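Local atomic coordinates of PHOX (Pseudomonas fluorescens, PDB entry 4A9X), a protein that hydrolyses phosphate monoesters as a PhoX-family alkaline phosphatase, probably using a cluster of iron and calcium ions. Residues A[384-389]-A[400-405]; A[39-44]-A[61-66]; A[183-188]-A[277-282]; A[351-356]-A[376-381]. One frame throughout, in Å; residues are numbered along the deposited sequence. Where two conformers were deposited one is given.

Interaction 1: residues A[384-389]-A[400-405]; sequences DRPEWI and CTLTNN. With CA (calcium ion), chain F; ACP (phosphomethylphosphonic acid adenylate ester), chain D; FEO (mu-oxo-diiron), chain H.
The beta hairpin of strands 386-391 and 398-402 carries R385 and E387 into the metal site, and T403 and N404, just past strand 398-402, meet R385. The strands run antiparallel. E387 N bonds to T401 O and T401 N to W388 O. The register slips by one residue between the P386-L402 and I389-C400 pairs, a beta bulge. P386, I389, C400 and L402 share one face of the sheet and touch there, I389 CG1 lying 3.7 Å from C400 SG.

A bend at chi3 (60°) turns the R385 guanidinium between T403 CG2, 3.2 Å off one face and over the centre, and the ligand's O3' on the opposite face. NH1 donates to N404 OD1 (3.0 Å). NH2 donates almost straight to ACP O1B (2.7 Å, 176°), while NE pairs with D292. A leucine in place of R385 has no N-H groups, and would probably leave ACP O1B without this donor and D292 and N404 OD1 without their partner here. E387 OE1 binds iron FE2 at 2.2 Å and, together with OE2, calcium. E273, D292 and E194 also bind iron, and D479 and D494 also bind calcium. Farther out, N405 ND2 meets D384 OD1 from above the carboxylate plane (2.8 Å), an oxygen that also pairs with R408. The E387 carboxylate bridges iron and calcium beside an arginine that donates to a ligand phosphate, consistent with the metal-rich active site of a PhoX phosphatase.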
loop_
_atom_site.group_PDB
_atom_site.type_symbol
_atom_site.label_atom_id
_atom_site.label_comp_id
_atom_site.label_asym_id
_atom_site.label_seq_id
_atom_site.Cartn_x
_atom_site.Cartn_y
_atom_site.Cartn_z
ATOM N N ASP A 384 0.998 -13.426 -8.638
ATOM C CA ASP A 384 2.362 -12.940 -8.551
ATOM C C ASP A 384 2.445 -11.633 -7.764
ATOM O O ASP A 384 2.825 -10.599 -8.314
ATOM C CB ASP A 384 2.983 -12.819 -9.967
ATOM C CG ASP A 384 3.399 -14.115 -10.635
ATOM O OD1 ASP A 384 3.266 -15.178 -9.998
ATOM O OD2 ASP A 384 3.992 -14.053 -11.741
ATOM N N ARG A 385 2.133 -11.702 -6.445
ATOM C CA ARG A 385 2.198 -10.599 -5.488
ATOM C C ARG A 385 1.360 -9.386 -5.879
ATOM O O ARG A 385 1.892 -8.365 -6.312
ATOM C CB ARG A 385 3.644 -10.176 -5.237
ATOM C CG ARG A 385 4.446 -11.193 -4.449
ATOM C CD ARG A 385 5.789 -10.643 -4.053
ATOM N NE ARG A 385 5.641 -9.461 -3.225
ATOM C CZ ARG A 385 6.594 -8.554 -3.019
ATOM N NH1 ARG A 385 7.776 -8.668 -3.622
ATOM N NH2 ARG A 385 6.363 -7.511 -2.231
ATOM N N PRO A 386 0.043 -9.456 -5.693
ATOM C CA PRO A 386 -0.792 -8.287 -5.997
ATOM C C PRO A 386 -0.436 -7.117 -5.085
ATOM O O PRO A 386 -0.495 -7.272 -3.871
ATOM C CB PRO A 386 -2.219 -8.770 -5.733
ATOM C CG PRO A 386 -2.152 -10.220 -5.600
ATOM C CD PRO A 386 -0.753 -10.580 -5.183
ATOM N N GLU A 387 -0.008 -5.984 -5.655
ATOM C CA GLU A 387 0.296 -4.810 -4.833
ATOM C C GLU A 387 -0.807 -3.763 -5.043
ATOM O O GLU A 387 -1.930 -4.068 -4.642
ATOM C CB GLU A 387 1.743 -4.307 -4.979
ATOM C CG GLU A 387 2.743 -5.278 -4.350
ATOM C CD GLU A 387 4.072 -4.688 -3.912
ATOM O OE1 GLU A 387 4.273 -4.423 -2.702
ATOM O OE2 GLU A 387 4.935 -4.504 -4.795
ATOM N N TRP A 388 -0.552 -2.563 -5.620
ATOM C CA TRP A 388 -1.624 -1.581 -5.690
ATOM C C TRP A 388 -2.636 -1.822 -6.773
ATOM O O TRP A 388 -2.307 -2.282 -7.864
ATOM C CB TRP A 388 -1.100 -0.160 -5.851
ATOM C CG TRP A 388 -0.345 0.402 -4.681
ATOM C CD1 TRP A 388 0.614 -0.225 -3.950
ATOM C CD2 TRP A 388 -0.277 1.791 -4.316
ATOM N NE1 TRP A 388 1.207 0.667 -3.085
ATOM C CE2 TRP A 388 0.761 1.925 -3.370
ATOM C CE3 TRP A 388 -0.955 2.939 -4.739
ATOM C CZ2 TRP A 388 1.070 3.160 -2.765
ATOM C CZ3 TRP A 388 -0.609 4.170 -4.188
ATOM C CH2 TRP A 388 0.346 4.259 -3.167
ATOM N N ILE A 389 -3.864 -1.445 -6.486
ATOM C CA ILE A 389 -4.964 -1.435 -7.422
ATOM C C ILE A 389 -5.472 0.003 -7.612
ATOM O O ILE A 389 -5.549 0.761 -6.626
ATOM C CB ILE A 389 -6.105 -2.340 -6.898
ATOM C CG1 ILE A 389 -5.597 -3.774 -6.683
ATOM C CG2 ILE A 389 -7.262 -2.313 -7.887
ATOM C CD1 ILE A 389 -6.634 -4.732 -6.087
ATOM N N CYS A 400 -3.924 -3.484 -11.626
ATOM C CA CYS A 400 -3.297 -4.075 -10.452
ATOM C C CYS A 400 -1.845 -4.480 -10.759
ATOM O O CYS A 400 -1.601 -5.216 -11.732
ATOM C CB CYS A 400 -4.109 -5.289 -10.043
ATOM S SG CYS A 400 -3.516 -6.118 -8.566
ATOM N N THR A 401 -0.900 -4.107 -9.886
ATOM C CA THR A 401 0.469 -4.523 -10.108
ATOM C C THR A 401 0.667 -5.948 -9.532
ATOM O O THR A 401 0.105 -6.288 -8.491
ATOM C CB THR A 401 1.477 -3.578 -9.455
ATOM O OG1 THR A 401 1.075 -3.349 -8.120
ATOM C CG2 THR A 401 1.596 -2.270 -10.160
ATOM N N LEU A 402 1.491 -6.754 -10.209
ATOM C CA LEU A 402 1.908 -8.073 -9.739
ATOM C C LEU A 402 3.404 -7.857 -9.744
ATOM O O LEU A 402 4.007 -7.777 -10.806
ATOM C CB LEU A 402 1.401 -9.121 -10.718
ATOM C CG LEU A 402 -0.140 -9.200 -10.802
ATOM C CD1 LEU A 402 -0.578 -10.088 -11.959
ATOM C CD2 LEU A 402 -0.734 -9.723 -9.513
ATOM N N THR A 403 3.957 -7.508 -8.586
ATOM C CA THR A 403 5.309 -6.965 -8.497
ATOM C C THR A 403 6.396 -7.907 -8.925
ATOM O O THR A 403 7.324 -7.502 -9.602
ATOM C CB THR A 403 5.563 -6.303 -7.134
ATOM O OG1 THR A 403 6.547 -5.291 -7.291
ATOM C CG2 THR A 403 5.994 -7.282 -6.026
ATOM N N ASN A 404 6.315 -9.133 -8.491
ATOM C CA ASN A 404 7.284 -10.176 -8.878
ATOM C C ASN A 404 6.840 -11.508 -8.265
ATOM O O ASN A 404 5.866 -11.543 -7.531
ATOM C CB ASN A 404 8.722 -9.829 -8.475
ATOM C CG ASN A 404 8.876 -9.331 -7.097
ATOM O OD1 ASN A 404 8.568 -10.036 -6.137
ATOM N ND2 ASN A 404 9.393 -8.141 -6.963
ATOM N N ASN A 405 7.515 -12.599 -8.598
ATOM C CA ASN A 405 7.238 -13.906 -7.992
ATOM C C ASN A 405 8.307 -14.895 -8.391
ATOM O O ASN A 405 8.127 -15.693 -9.329
ATOM C CB ASN A 405 5.848 -14.501 -8.299
ATOM C CG ASN A 405 5.547 -15.777 -7.509
ATOM O OD1 ASN A 405 6.344 -16.238 -6.680
ATOM N ND2 ASN A 405 4.395 -16.393 -7.754
HETATM CA CA CA F . 6.880 -3.848 -3.002
HETATM P PG ACP D . 6.564 -4.371 0.372
HETATM O O1G ACP D . 6.903 -3.395 -0.712
HETATM O O2G ACP D . 6.172 -3.663 1.692
HETATM O O3G ACP D . 5.447 -5.347 -0.055
HETATM P PB ACP D . 8.954 -5.535 -0.546
HETATM O O1B ACP D . 8.302 -5.642 -1.922
HETATM O O2B ACP D . 10.243 -4.659 -0.399
HETATM C C3B ACP D . 7.892 -5.383 0.740
HETATM P PA ACP D . 10.891 -7.619 0.216
HETATM O O1A ACP D . 11.025 -7.200 1.633
HETATM O O2A ACP D . 12.123 -7.574 -0.672
HETATM O O3A ACP D . 9.670 -6.965 -0.594
HETATM O "O5'" ACP D . 10.584 -9.247 0.069
HETATM C "C5'" ACP D . 9.906 -9.870 -1.043
HETATM C "C4'" ACP D . 8.637 -10.551 -0.580
HETATM O "O4'" ACP D . 8.961 -11.675 0.268
HETATM C "C3'" ACP D . 7.627 -9.716 0.208
HETATM O "O3'" ACP D . 6.306 -10.173 -0.061
HETATM C "C2'" ACP D . 8.004 -10.007 1.657
HETATM O "O2'" ACP D . 6.892 -9.841 2.532
HETATM C "C1'" ACP D . 8.422 -11.481 1.564
HETATM N N9 ACP D . 9.435 -11.902 2.526
HETATM C C8 ACP D . 10.503 -11.175 2.981
HETATM N N7 ACP D . 11.280 -11.827 3.809
HETATM C C5 ACP D . 10.685 -13.075 3.906
HETATM C C6 ACP D . 11.013 -14.233 4.645
HETATM N N6 ACP D . 12.005 -14.287 5.542
HETATM N N1 ACP D . 10.219 -15.316 4.501
HETATM C C2 ACP D . 9.146 -15.226 3.706
HETATM N N3 ACP D . 8.727 -14.185 2.975
HETATM C C4 ACP D . 9.547 -13.137 3.116
HETATM FE FE1 FEO H . 4.100 -2.511 1.699
HETATM FE FE2 FEO H . 3.501 -4.776 -0.716
HETATM O O FEO H . 4.016 -3.024 -0.157
HETATM O O HOH W 1 9.965 -6.682 -4.242
HETATM O O HOH W 2 7.929 -4.659 -5.137
HETATM O O HOH W 3 5.052 -0.667 0.768
#

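Interaction 2: residues A[39-44]-A[61-66]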
loop_
_atom_site.group_PDB
_atom_site.type_symbol
_atom_site.label_atom_id
_atom_site.label_comp_id
_atom_site.label_asym_id
_atom_site.label_seq_id
_atom_site.Cartn_x
_atom_site.Cartn_y
_atom_site.Cartn_z
ATOM N N GLY A 39 10.333 12.390 11.356
ATOM C CA GLY A 39 10.814 13.116 12.521
ATOM C C GLY A 39 10.329 14.541 12.674
ATOM O O GLY A 39 10.597 15.171 13.700
ATOM N N GLN A 40 9.574 15.049 11.695
ATOM C CA GLN A 40 9.077 16.417 11.771
ATOM C C GLN A 40 8.047 16.565 12.907
ATOM O O GLN A 40 6.995 15.906 12.815
ATOM C CB GLN A 40 8.437 16.831 10.438
ATOM C CG GLN A 40 7.789 18.243 10.428
ATOM C CD GLN A 40 8.759 19.348 10.758
ATOM O OE1 GLN A 40 9.831 19.461 10.157
ATOM N NE2 GLN A 40 8.399 20.216 11.701
ATOM N N PRO A 41 8.286 17.408 13.963
ATOM C CA PRO A 41 7.239 17.562 15.008
ATOM C C PRO A 41 5.970 18.143 14.382
ATOM O O PRO A 41 6.046 19.018 13.530
ATOM C CB PRO A 41 7.861 18.526 16.033
ATOM C CG PRO A 41 9.028 19.146 15.345
ATOM C CD PRO A 41 9.487 18.221 14.269
ATOM N N LEU A 42 4.817 17.609 14.759
ATOM C CA LEU A 42 3.544 18.039 14.181
ATOM C C LEU A 42 2.873 19.191 14.915
ATOM O O LEU A 42 2.048 19.912 14.345
ATOM C CB LEU A 42 2.576 16.846 14.138
ATOM C CG LEU A 42 2.892 15.696 13.185
ATOM C CD1 LEU A 42 1.677 14.848 12.984
ATOM C CD2 LEU A 42 3.367 16.182 11.799
ATOM N N HIS A 43 3.165 19.318 16.193
ATOM C CA HIS A 43 2.479 20.260 17.048
ATOM C C HIS A 43 3.333 21.427 17.430
ATOM O O HIS A 43 4.561 21.403 17.278
ATOM C CB HIS A 43 1.959 19.520 18.264
ATOM C CG HIS A 43 1.123 18.337 17.896
ATOM N ND1 HIS A 43 0.016 18.474 17.104
ATOM C CD2 HIS A 43 1.288 17.028 18.192
ATOM C CE1 HIS A 43 -0.512 17.266 17.007
ATOM N NE2 HIS A 43 0.257 16.354 17.585
ATOM N N LYS A 44 2.658 22.482 17.864
ATOM C CA LYS A 44 3.278 23.758 18.242
ATOM C C LYS A 44 4.312 23.509 19.329
ATOM O O LYS A 44 4.001 22.836 20.312
ATOM C CB LYS A 44 2.193 24.736 18.727
ATOM C CG LYS A 44 2.721 26.117 19.123
ATOM C CD LYS A 44 1.582 27.107 19.386
ATOM C CE LYS A 44 2.072 28.472 19.813
ATOM N NZ LYS A 44 2.733 29.224 18.707
ATOM N N GLU A 61 5.893 9.816 19.026
ATOM C CA GLU A 61 4.432 9.743 18.974
ATOM C C GLU A 61 3.828 11.098 18.583
ATOM O O GLU A 61 2.640 11.136 18.297
ATOM C CB GLU A 61 3.842 9.218 20.314
ATOM C CG GLU A 61 4.205 7.772 20.620
ATOM C CD GLU A 61 3.972 7.293 22.039
ATOM O OE1 GLU A 61 3.520 8.090 22.892
ATOM O OE2 GLU A 61 4.310 6.120 22.313
ATOM N N VAL A 62 4.618 12.213 18.572
ATOM C CA VAL A 62 4.140 13.549 18.189
ATOM C C VAL A 62 4.928 14.073 16.979
ATOM O O VAL A 62 4.867 15.258 16.672
ATOM C CB VAL A 62 4.169 14.537 19.393
ATOM C CG1 VAL A 62 3.260 14.047 20.519
ATOM C CG2 VAL A 62 5.586 14.804 19.919
ATOM N N GLN A 63 5.662 13.173 16.275
ATOM C CA GLN A 63 6.475 13.534 15.120
ATOM C C GLN A 63 6.062 12.661 13.943
ATOM O O GLN A 63 5.649 11.517 14.152
ATOM C CB GLN A 63 7.950 13.276 15.413
ATOM C CG GLN A 63 8.659 14.300 16.292
ATOM C CD GLN A 63 9.980 13.793 16.849
ATOM O OE1 GLN A 63 10.240 12.590 16.980
ATOM N NE2 GLN A 63 10.863 14.704 17.216
ATOM N N PHE A 64 6.269 13.172 12.701
ATOM C CA PHE A 64 5.949 12.467 11.455
ATOM C C PHE A 64 6.639 11.094 11.495
ATOM O O PHE A 64 7.816 11.021 11.824
ATOM C CB PHE A 64 6.392 13.280 10.226
ATOM C CG PHE A 64 5.896 12.729 8.912
ATOM C CD1 PHE A 64 4.584 12.931 8.508
ATOM C CD2 PHE A 64 6.777 12.184 7.992
ATOM C CE1 PHE A 64 4.140 12.460 7.274
ATOM C CE2 PHE A 64 6.330 11.695 6.779
ATOM C CZ PHE A 64 5.014 11.831 6.425
ATOM N N GLY A 65 5.888 10.043 11.231
ATOM C CA GLY A 65 6.405 8.675 11.286
ATOM C C GLY A 65 7.456 8.358 10.245
ATOM O O GLY A 65 7.805 9.211 9.426
ATOM N N ASP A 66 8.005 7.141 10.314
ATOM C CA ASP A 66 9.066 6.700 9.411
ATOM C C ASP A 66 8.488 6.004 8.166
ATOM O O ASP A 66 7.293 5.746 8.091
ATOM C CB ASP A 66 10.023 5.762 10.148
ATOM C CG ASP A 66 11.449 5.744 9.622
ATOM O OD1 ASP A 66 11.702 6.330 8.521
ATOM O OD2 ASP A 66 12.284 5.084 10.237
HETATM O O HOH W 4 4.848 17.760 17.762
#
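With CG anti to the carbonyl carbon (chi1 -77°) and the chain extended beyond it, Q63 lays its CG against G39 O (3.4 Å) and P41 CA (3.8 Å). H43 has a similar chi1 of -54°, which brings the ring edge, at CD2, to V62 CB (4.0 Å).

The backbones of these two loops do most of the joining. G39 N donates to F64 O, and L42 N to V62 O. F64 N donates to Q40 O (2.8 Å). P41 and Q63 form a single bridge. A water accepts from H43 N and donates to V62 O. The Q63 amide reaches past the contact, where NE2 bonds to P47 O. A serine in place of Q63 would probably open a gap beside G39 O and leave P47 O without this donor.

In chain order the loops come before and after helix 57-60, between strands 30-37 and 68-75. L42 packs on F133 of strand 130-144 and I122 of strand 118-127, and F64 touches S120 of the latter.

Interaction 3: residues A[183-188]-A[277-282]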
loop_
_atom_site.group_PDB
_atom_site.type_symbol
_atom_site.label_atom_id
_atom_site.label_comp_id
_atom_site.label_asym_id
_atom_site.label_seq_id
_atom_site.Cartn_x
_atom_site.Cartn_y
_atom_site.Cartn_z
ATOM N N LYS A 183 -9.314 6.204 -0.468
ATOM C CA LYS A 183 -9.949 7.483 -0.254
ATOM C C LYS A 183 -11.427 7.242 -0.576
ATOM O O LYS A 183 -11.734 6.872 -1.705
ATOM C CB LYS A 183 -9.363 8.558 -1.166
ATOM C CG LYS A 183 -9.954 9.936 -0.891
ATOM C CD LYS A 183 -9.324 11.031 -1.759
ATOM C CE LYS A 183 -10.084 12.335 -1.604
ATOM N NZ LYS A 183 -9.607 13.404 -2.525
ATOM N N THR A 184 -12.325 7.431 0.413
ATOM C CA THR A 184 -13.764 7.202 0.224
ATOM C C THR A 184 -14.459 8.427 -0.305
ATOM O O THR A 184 -14.141 9.554 0.089
ATOM C CB THR A 184 -14.465 6.742 1.520
ATOM O OG1 THR A 184 -14.595 7.822 2.453
ATOM C CG2 THR A 184 -13.771 5.539 2.180
ATOM N N PRO A 185 -15.555 8.212 -1.038
ATOM C CA PRO A 185 -16.357 9.354 -1.500
ATOM C C PRO A 185 -17.149 10.071 -0.376
ATOM O O PRO A 185 -17.680 11.150 -0.627
ATOM C CB PRO A 185 -17.249 8.733 -2.566
ATOM C CG PRO A 185 -17.355 7.346 -2.238
ATOM C CD PRO A 185 -16.071 6.939 -1.572
ATOM N N TRP A 186 -17.175 9.505 0.861
ATOM C CA TRP A 186 -17.800 10.074 2.064
ATOM C C TRP A 186 -16.766 10.775 3.010
ATOM O O TRP A 186 -17.045 10.930 4.209
ATOM C CB TRP A 186 -18.697 9.037 2.813
ATOM C CG TRP A 186 -18.055 7.731 3.190
ATOM C CD1 TRP A 186 -17.498 7.405 4.396
ATOM C CD2 TRP A 186 -17.987 6.546 2.385
ATOM N NE1 TRP A 186 -17.045 6.107 4.370
ATOM C CE2 TRP A 186 -17.312 5.564 3.140
ATOM C CE3 TRP A 186 -18.422 6.221 1.086
ATOM C CZ2 TRP A 186 -17.009 4.306 2.620
ATOM C CZ3 TRP A 186 -18.113 4.977 0.570
ATOM C CH2 TRP A 186 -17.407 4.041 1.323
ATOM N N GLY A 187 -15.579 11.142 2.472
ATOM C CA GLY A 187 -14.545 11.911 3.150
ATOM C C GLY A 187 -13.761 11.200 4.235
ATOM O O GLY A 187 -13.321 11.829 5.202
ATOM N N THR A 188 -13.532 9.905 4.059
ATOM C CA THR A 188 -12.746 9.112 5.021
ATOM C C THR A 188 -11.579 8.447 4.329
ATOM O O THR A 188 -11.568 8.296 3.105
ATOM C CB THR A 188 -13.599 8.127 5.801
ATOM O OG1 THR A 188 -14.097 7.123 4.928
ATOM C CG2 THR A 188 -14.732 8.810 6.570
ATOM N N LEU A 277 -11.346 2.312 -4.389
ATOM C CA LEU A 277 -12.789 2.537 -4.376
ATOM C C LEU A 277 -13.404 2.598 -5.755
ATOM O O LEU A 277 -12.868 3.226 -6.657
ATOM C CB LEU A 277 -13.132 3.809 -3.608
ATOM C CG LEU A 277 -13.345 3.658 -2.113
ATOM C CD1 LEU A 277 -14.723 3.079 -1.797
ATOM C CD2 LEU A 277 -12.261 2.845 -1.459
ATOM N N ALA A 278 -14.618 2.024 -5.865
ATOM C CA ALA A 278 -15.453 2.076 -7.035
ATOM C C ALA A 278 -16.919 2.144 -6.556
ATOM O O ALA A 278 -17.159 2.263 -5.348
ATOM C CB ALA A 278 -15.194 0.863 -7.893
ATOM N N GLU A 279 -17.872 2.145 -7.495
ATOM C CA GLU A 279 -19.300 2.235 -7.196
ATOM C C GLU A 279 -20.090 1.408 -8.190
ATOM O O GLU A 279 -19.863 1.526 -9.386
ATOM C CB GLU A 279 -19.783 3.704 -7.267
ATOM C CG GLU A 279 -19.022 4.623 -6.335
ATOM C CD GLU A 279 -19.468 6.065 -6.206
ATOM O OE1 GLU A 279 -20.681 6.345 -6.349
ATOM O OE2 GLU A 279 -18.589 6.919 -5.944
ATOM N N THR A 280 -21.041 0.598 -7.711
ATOM C CA THR A 280 -21.866 -0.186 -8.624
ATOM C C THR A 280 -22.834 0.754 -9.362
ATOM O O THR A 280 -23.053 1.888 -8.930
ATOM C CB THR A 280 -22.678 -1.226 -7.872
ATOM O OG1 THR A 280 -23.616 -0.583 -7.013
ATOM C CG2 THR A 280 -21.806 -2.194 -7.097
ATOM N N ASP A 281 -23.428 0.285 -10.447
ATOM C CA ASP A 281 -24.415 1.077 -11.159
ATOM C C ASP A 281 -25.604 1.391 -10.232
ATOM O O ASP A 281 -26.141 2.503 -10.314
ATOM C CB ASP A 281 -24.871 0.391 -12.437
ATOM C CG ASP A 281 -23.824 0.385 -13.547
ATOM O OD1 ASP A 281 -22.683 0.883 -13.309
ATOM O OD2 ASP A 281 -24.128 -0.132 -14.637
ATOM N N ASP A 282 -25.939 0.518 -9.274
ATOM C CA ASP A 282 -27.016 0.876 -8.325
ATOM C C ASP A 282 -26.552 1.649 -7.082
ATOM O O ASP A 282 -27.316 1.730 -6.127
ATOM C CB ASP A 282 -27.950 -0.303 -7.975
ATOM C CG ASP A 282 -27.403 -1.391 -7.080
ATOM O OD1 ASP A 282 -26.192 -1.357 -6.765
ATOM O OD2 ASP A 282 -28.153 -2.338 -6.785
HETATM O O HOH W 5 -9.498 4.614 -3.300
#
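The indole of W186 has T184 CB over the centre of one face, 3.4 Å above the plane, and L277 CD1 approaching obliquely, 4.2 Å from CH2. Its NE1 bonds to E251 outside the contact. W186 sits in a type I beta turn, T184 to G187, which links strands 178-183 and 189-193 as a hairpin. The turn is closed by G187 N to T184 O. T184 OG1 also donates to T188 OG1, tying the two ends of the loop together.

Across from the turn, strand 276-279 is the edge of a different sheet, consistent with the beta-propeller fold of the PhoX family. L277 makes contact with K183, T184, P185 and W186. Its CG rests 3.6 Å from K183 O, and CD1 packs on P185 CD (4.1 Å). L190 and V287 also touch L277, so it joins the hairpin to the neighbouring sheet. The end of E279 may lie against the P185 ring, but this holds for one of two conformers and is uncertain.

No direct hydrogen bond crosses between the segments. One water does link them, accepting from K183 N (3.3 Å) and from L277 N (3.1 Å).

Interaction 4: residues A[351-356]-A[376-381]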
loop_
_atom_site.group_PDB
_atom_site.type_symbol
_atom_site.label_atom_id
_atom_site.label_comp_id
_atom_site.label_asym_id
_atom_site.label_seq_id
_atom_site.Cartn_x
_atom_site.Cartn_y
_atom_site.Cartn_z
ATOM N N GLY A 351 -21.635 -20.914 4.704
ATOM C CA GLY A 351 -22.775 -21.660 4.186
ATOM C C GLY A 351 -22.766 -21.830 2.674
ATOM O O GLY A 351 -23.539 -22.647 2.162
ATOM N N LYS A 352 -21.900 -21.064 1.925
ATOM C CA LYS A 352 -21.825 -21.131 0.454
ATOM C C LYS A 352 -20.453 -21.560 -0.072
ATOM O O LYS A 352 -19.446 -21.387 0.596
ATOM C CB LYS A 352 -22.160 -19.752 -0.136
ATOM C CG LYS A 352 -23.620 -19.346 0.030
ATOM C CD LYS A 352 -23.919 -18.026 -0.689
ATOM C CE LYS A 352 -25.382 -17.665 -0.654
ATOM N NZ LYS A 352 -25.754 -17.003 0.620
ATOM N N ASN A 353 -20.418 -22.107 -1.297
ATOM C CA ASN A 353 -19.191 -22.541 -1.969
ATOM C C ASN A 353 -18.306 -23.480 -1.148
ATOM O O ASN A 353 -17.083 -23.460 -1.300
ATOM C CB ASN A 353 -18.390 -21.329 -2.445
ATOM C CG ASN A 353 -19.207 -20.403 -3.318
ATOM O OD1 ASN A 353 -19.895 -20.849 -4.246
ATOM N ND2 ASN A 353 -19.121 -19.097 -3.081
ATOM N N GLY A 354 -18.913 -24.322 -0.306
ATOM C CA GLY A 354 -18.147 -25.278 0.491
ATOM C C GLY A 354 -17.419 -24.666 1.669
ATOM O O GLY A 354 -16.487 -25.283 2.190
ATOM N N ILE A 355 -17.843 -23.459 2.106
ATOM C CA ILE A 355 -17.318 -22.733 3.274
ATOM C C ILE A 355 -18.292 -23.034 4.423
ATOM O O ILE A 355 -19.343 -22.404 4.516
ATOM C CB ILE A 355 -17.209 -21.192 3.051
ATOM C CG1 ILE A 355 -16.266 -20.837 1.864
ATOM C CG2 ILE A 355 -16.727 -20.518 4.344
ATOM C CD1 ILE A 355 -16.314 -19.335 1.457
ATOM N N ASP A 356 -17.924 -23.975 5.311
ATOM C CA ASP A 356 -18.765 -24.368 6.442
ATOM C C ASP A 356 -17.924 -25.103 7.492
ATOM O O ASP A 356 -16.702 -25.189 7.349
ATOM C CB ASP A 356 -19.939 -25.241 5.942
ATOM C CG ASP A 356 -19.535 -26.399 5.054
ATOM O OD1 ASP A 356 -18.395 -26.902 5.207
ATOM O OD2 ASP A 356 -20.345 -26.789 4.183
ATOM N N SER A 376 -8.967 -20.155 -0.572
ATOM C CA SER A 376 -8.383 -21.405 -1.069
ATOM C C SER A 376 -9.454 -22.467 -1.220
ATOM O O SER A 376 -9.462 -23.181 -2.225
ATOM C CB SER A 376 -7.281 -21.911 -0.139
ATOM O OG SER A 376 -6.070 -21.186 -0.254
ATOM N N VAL A 377 -10.383 -22.559 -0.258
ATOM C CA VAL A 377 -11.491 -23.508 -0.354
ATOM C C VAL A 377 -12.286 -23.318 -1.653
ATOM O O VAL A 377 -12.608 -24.316 -2.298
ATOM C CB VAL A 377 -12.434 -23.400 0.860
ATOM C CG1 VAL A 377 -13.798 -24.045 0.588
ATOM C CG2 VAL A 377 -11.791 -24.011 2.084
ATOM N N VAL A 378 -12.624 -22.050 -2.015
ATOM C CA VAL A 378 -13.412 -21.740 -3.220
ATOM C C VAL A 378 -12.592 -21.723 -4.528
ATOM O O VAL A 378 -13.165 -21.512 -5.595
ATOM C CB VAL A 378 -14.274 -20.456 -3.059
ATOM C CG1 VAL A 378 -15.126 -20.520 -1.805
ATOM C CG2 VAL A 378 -13.425 -19.182 -3.070
ATOM N N GLY A 379 -11.271 -21.884 -4.443
ATOM C CA GLY A 379 -10.419 -22.022 -5.623
ATOM C C GLY A 379 -10.021 -20.737 -6.318
ATOM O O GLY A 379 -10.061 -20.645 -7.549
ATOM N N ALA A 380 -9.574 -19.766 -5.535
ATOM C CA ALA A 380 -9.102 -18.501 -6.061
ATOM C C ALA A 380 -7.763 -18.731 -6.760
ATOM O O ALA A 380 -7.024 -19.615 -6.366
ATOM C CB ALA A 380 -8.918 -17.517 -4.920
ATOM N N THR A 381 -7.432 -17.915 -7.745
ATOM C CA THR A 381 -6.186 -18.051 -8.497
ATOM C C THR A 381 -5.046 -17.451 -7.724
ATOM O O THR A 381 -5.105 -16.280 -7.371
ATOM C CB THR A 381 -6.311 -17.380 -9.859
ATOM O OG1 THR A 381 -7.391 -17.985 -10.558
ATOM C CG2 THR A 381 -5.072 -17.527 -10.718
#
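Apolar contacts between V377, V378 and I355 carry this meeting of a helix end with a surface turn. CG1 of V378 is placed anti to its carbonyl carbon (chi1 -52°), and there it touches two residues of the turn. It lies 3.7 Å from I355 CD1 and 3.4 Å from N353 CB. V377 CG1 lies anti to the backbone N (chi1 162°), and it reaches I355 CG1 at 4.2 Å.

Carbonyl groups supply the second kind of contact. V377 CG1 sits 3.4 Å from G354 O, and V378 CG1 is near N353 O. G354 O has a polar partner elsewhere, S359 OG.

Backbone hydrogen bonds shape each side separately. K352 to I355 is a type I' turn, with I355 N bonded to K352 O (3.0 Å). G379, the first residue to leave helical phi/psi, has positive phi in a Schellman motif, with G379 N bonded to S376 O. N353 ND2 bonds to E347 O of strand 340-347.

No hydrogen bond or salt bridge joins the two segments. With no polar bond between them, they meet by van der Waals contact alone, so the fit is likely to be less directional than a hydrogen-bonded one.

Overall arrangement
Interaction 1 is the one at the metal and phosphate site, centred 11 Å from the middle of the chain. The other three lie away from the annotated sites. Interaction 3 comes within about 6 Å of interaction 1 at the nearest atoms. Strands 276-279 and 386-391, one in each of these two contacts, are the outermost strands of one nine-strand antiparallel sheet. Interaction 4 adjoins interaction 1 in sequence, yet their centres are 23 Å apart. Its centre is 26 Å from the middle of the chain, so the chain runs inward from the helix end at 376-381 to the hairpin. Interactions 2 and 4 lie on opposite sides of the chain's centre, 45 Å apart between centres. Interaction 2 is 31 Å from interaction 1 by the same measure.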